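Local atomic coordinates of enoyl-CoA hydratase subunit II (Geobacillus kaustophilus, PDB entry 2EJ5), a protein that probably catalyses the hydration of enoyl-CoA thioesters in phenylacetate breakdown, as a member of the enoyl-CoA hydratase/isomerase (crotonase) family. Residues L121-H133 against L158-A170. Residues are numbered along the deposited sequence; the frame is centred on the assembly and turned at random.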
# COMPACT_ATOMS: atom_id res chain seq x y z
N LEU A 121 -13.45 15.29 7.07
CA LEU A 121 -12.75 16.55 7.23
C LEU A 121 -13.73 17.69 6.92
O LEU A 121 -14.37 17.69 5.88
CB LEU A 121 -11.56 16.63 6.30
CG LEU A 121 -10.19 16.10 6.78
CD1 LEU A 121 -10.18 14.74 7.46
CD2 LEU A 121 -9.27 16.10 5.56
N SER A 122 -13.84 18.63 7.85
CA SER A 122 -14.55 19.86 7.56
C SER A 122 -13.78 20.60 6.49
O SER A 122 -12.58 20.39 6.32
CB SER A 122 -14.65 20.70 8.82
OG SER A 122 -14.76 22.04 8.45
N GLU A 123 -14.44 21.51 5.75
CA GLU A 123 -13.70 22.19 4.69
C GLU A 123 -12.54 23.05 5.20
O GLU A 123 -11.66 23.41 4.43
CB GLU A 123 -14.62 22.99 3.75
CG GLU A 123 -15.28 24.20 4.34
CD GLU A 123 -16.26 24.89 3.33
OE1 GLU A 123 -15.84 25.19 2.17
OE2 GLU A 123 -17.43 25.13 3.72
N LYS A 124 -12.54 23.36 6.50
CA LYS A 124 -11.50 24.19 7.09
C LYS A 124 -10.43 23.37 7.87
O LYS A 124 -9.53 23.95 8.45
CB LYS A 124 -12.11 25.26 8.00
CG LYS A 124 -12.60 24.76 9.35
CD LYS A 124 -12.94 25.95 10.28
CE LYS A 124 -13.70 25.49 11.53
NZ LYS A 124 -12.79 24.82 12.54
N ALA A 125 -10.56 22.05 7.88
CA ALA A 125 -9.58 21.18 8.55
C ALA A 125 -8.27 21.16 7.74
O ALA A 125 -8.26 21.56 6.59
CB ALA A 125 -10.14 19.77 8.69
N SER A 126 -7.19 20.64 8.34
CA SER A 126 -5.89 20.52 7.67
C SER A 126 -5.06 19.55 8.48
O SER A 126 -5.31 19.34 9.66
CB SER A 126 -5.18 21.87 7.62
OG SER A 126 -5.05 22.35 8.93
N PHE A 127 -4.09 18.91 7.82
CA PHE A 127 -3.23 17.98 8.50
C PHE A 127 -1.84 18.59 8.46
O PHE A 127 -1.37 19.00 7.39
CB PHE A 127 -3.24 16.59 7.82
CG PHE A 127 -4.46 15.76 8.12
CD1 PHE A 127 -4.90 15.56 9.43
CD2 PHE A 127 -5.12 15.09 7.08
CE1 PHE A 127 -6.00 14.74 9.69
CE2 PHE A 127 -6.21 14.28 7.31
CZ PHE A 127 -6.65 14.07 8.62
N ALA A 128 -1.20 18.66 9.61
CA ALA A 128 0.12 19.24 9.70
C ALA A 128 1.12 18.21 10.28
O ALA A 128 1.12 17.98 11.48
CB ALA A 128 0.07 20.55 10.56
N PRO A 129 1.97 17.59 9.43
CA PRO A 129 2.93 16.63 9.99
C PRO A 129 4.13 17.42 10.51
O PRO A 129 5.19 17.46 9.86
CB PRO A 129 3.31 15.75 8.79
CG PRO A 129 2.90 16.50 7.55
CD PRO A 129 2.11 17.73 7.97
N ALA A 130 3.94 18.05 11.65
CA ALA A 130 4.77 19.17 12.06
C ALA A 130 6.02 18.77 12.85
O ALA A 130 6.91 19.60 13.06
CB ALA A 130 3.94 20.16 12.87
N PHE A 131 6.07 17.50 13.27
CA PHE A 131 7.19 16.97 14.09
C PHE A 131 8.58 17.44 13.61
O PHE A 131 9.40 17.98 14.39
CB PHE A 131 7.13 15.43 14.09
CG PHE A 131 5.78 14.84 14.40
CD1 PHE A 131 5.42 14.55 15.71
CD2 PHE A 131 4.90 14.52 13.34
CE1 PHE A 131 4.20 13.93 16.01
CE2 PHE A 131 3.67 13.93 13.61
CZ PHE A 131 3.31 13.62 14.96
N ILE A 132 8.84 17.28 12.31
CA ILE A 132 10.16 17.58 11.73
C ILE A 132 10.65 19.02 11.98
O ILE A 132 11.87 19.26 12.15
CB ILE A 132 10.25 17.22 10.22
CG1 ILE A 132 11.72 17.21 9.75
CG2 ILE A 132 9.37 18.17 9.33
CD1 ILE A 132 12.53 16.03 10.32
N HIS A 133 9.71 19.97 12.05
CA HIS A 133 10.10 21.37 12.26
C HIS A 133 10.62 21.67 13.67
O HIS A 133 11.22 22.71 13.88
CB HIS A 133 8.96 22.30 11.86
CG HIS A 133 8.40 21.99 10.50
ND1 HIS A 133 9.18 21.98 9.37
CD2 HIS A 133 7.15 21.68 10.10
CE1 HIS A 133 8.43 21.68 8.32
NE2 HIS A 133 7.19 21.50 8.74
N LEU A 158 5.67 13.49 3.48
CA LEU A 158 4.94 14.09 4.57
C LEU A 158 5.76 14.21 5.83
O LEU A 158 5.87 15.30 6.37
CB LEU A 158 3.66 13.30 4.85
CG LEU A 158 2.59 13.51 3.76
CD1 LEU A 158 1.42 12.65 4.16
CD2 LEU A 158 2.15 14.95 3.67
N ALA A 159 6.37 13.10 6.28
CA ALA A 159 7.21 13.10 7.47
C ALA A 159 8.44 13.98 7.35
O ALA A 159 8.88 14.53 8.35
CB ALA A 159 7.66 11.66 7.84
N VAL A 160 9.04 14.06 6.16
CA VAL A 160 10.36 14.68 6.02
C VAL A 160 10.23 16.14 5.69
O VAL A 160 10.88 16.99 6.32
CB VAL A 160 11.31 13.91 5.03
CG1 VAL A 160 12.56 14.74 4.63
CG2 VAL A 160 11.71 12.57 5.62
N LEU A 161 9.39 16.45 4.72
CA LEU A 161 9.23 17.84 4.31
C LEU A 161 8.30 18.58 5.25
O LEU A 161 8.41 19.80 5.40
CB LEU A 161 8.77 17.90 2.86
CG LEU A 161 9.83 17.34 1.89
CD1 LEU A 161 9.29 17.33 0.46
CD2 LEU A 161 11.20 18.09 1.98
N GLY A 162 7.43 17.84 5.95
CA GLY A 162 6.57 18.44 6.98
C GLY A 162 5.56 19.47 6.48
O GLY A 162 5.14 20.32 7.25
N GLU A 163 5.16 19.41 5.22
CA GLU A 163 4.31 20.46 4.68
C GLU A 163 2.84 20.19 4.99
O GLU A 163 2.33 19.09 4.76
CB GLU A 163 4.48 20.64 3.18
CG GLU A 163 5.90 20.81 2.75
CD GLU A 163 6.00 21.54 1.44
OE1 GLU A 163 6.40 20.91 0.43
OE2 GLU A 163 5.66 22.75 1.42
N LYS A 164 2.18 21.21 5.52
CA LYS A 164 0.76 21.16 5.86
C LYS A 164 -0.12 20.87 4.62
O LYS A 164 0.14 21.37 3.54
CB LYS A 164 0.35 22.47 6.54
CG LYS A 164 -1.14 22.58 6.85
CD LYS A 164 -1.51 24.03 7.23
CE LYS A 164 -1.55 24.22 8.75
NZ LYS A 164 -2.37 25.42 9.18
N VAL A 165 -1.15 20.05 4.79
CA VAL A 165 -2.06 19.76 3.68
C VAL A 165 -3.47 20.26 3.98
O VAL A 165 -3.96 20.11 5.09
CB VAL A 165 -2.09 18.26 3.25
CG1 VAL A 165 -0.76 17.85 2.60
CG2 VAL A 165 -2.37 17.37 4.41
N THR A 166 -4.12 20.81 2.96
CA THR A 166 -5.50 21.27 3.10
C THR A 166 -6.46 20.06 3.08
O THR A 166 -6.03 18.92 2.82
CB THR A 166 -5.85 22.22 1.97
OG1 THR A 166 -5.74 21.51 0.74
CG2 THR A 166 -4.86 23.43 1.97
N ALA A 167 -7.73 20.30 3.43
CA ALA A 167 -8.75 19.24 3.41
C ALA A 167 -8.81 18.61 2.02
O ALA A 167 -8.83 17.40 1.88
CB ALA A 167 -10.14 19.79 3.82
N GLU A 168 -8.80 19.45 0.97
CA GLU A 168 -8.98 18.90 -0.38
C GLU A 168 -7.73 18.16 -0.83
O GLU A 168 -7.84 17.17 -1.52
CB GLU A 168 -9.43 19.96 -1.38
CG GLU A 168 -10.87 20.52 -1.10
CD GLU A 168 -12.04 19.59 -1.53
OE1 GLU A 168 -11.83 18.48 -2.08
OE2 GLU A 168 -13.20 20.00 -1.33
N GLU A 169 -6.57 18.63 -0.40
CA GLU A 169 -5.30 17.94 -0.66
C GLU A 169 -5.24 16.61 0.08
O GLU A 169 -4.82 15.62 -0.52
CB GLU A 169 -4.08 18.81 -0.34
CG GLU A 169 -4.03 20.11 -1.15
CD GLU A 169 -3.02 21.14 -0.64
OE1 GLU A 169 -2.59 21.07 0.53
OE2 GLU A 169 -2.64 22.03 -1.42
N ALA A 170 -5.68 16.58 1.34
CA ALA A 170 -5.83 15.32 2.07
C ALA A 170 -6.78 14.34 1.35
O ALA A 170 -6.48 13.14 1.23
CB ALA A 170 -6.32 15.58 3.50
O HOH W 1 -8.82 23.14 4.18
O HOH W 2 7.19 15.62 10.52
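P129 lays its ring against the C-terminal turn of helix 152-161 and the loop that follows: CG lies 3.4 Å from L158 O, and CD packs on E163 O. On the carbonyl side of the same residue, P129 O receives a CA-H...O contact from G162 and a hydrogen bond from a water that also donates to A159 O and accepts from I132 N. An alanine here, without CG and CD, would probably leave a gap beside E163 O and L158 O and free the backbone at this point to turn. G162 leaves the helix with positive phi (64°); its CA packs 3.7 Å from I132 CG2, and a CB there would run into I132 CG2 and H133 NE2. H133 NE2 donates to G162 O over 2.8 Å; the carbonyl oxygen lies near the imidazole plane, whereas the nitrogen stands above the carbonyl plane. I132 CG2 covers one face of that imidazole. Within the crotonase fold, F127 and V165 form an antiparallel hydrogen-bonded pair, F127 N to V165 O and V165 N to F127 O (2.8 Å), and 126-128 runs between 104-106 and the short strand 165-166 in a small sheet. F127 CB meets V165 CG2 at 3.6 Å. With F127 CG anti to its carbonyl carbon (chi1 -77°), the ring brings CD2 against A170 CB; M110 and A113 of helix 108-115 also touch this side chain. A167, opening the next helix, sets CB 3.5 Å from S122 O, and a water joins its N to E123 O and A125 O. T166 caps that helix in a capping box with E169, while L121 CD2 reaches A170 CB at 3.6 Å.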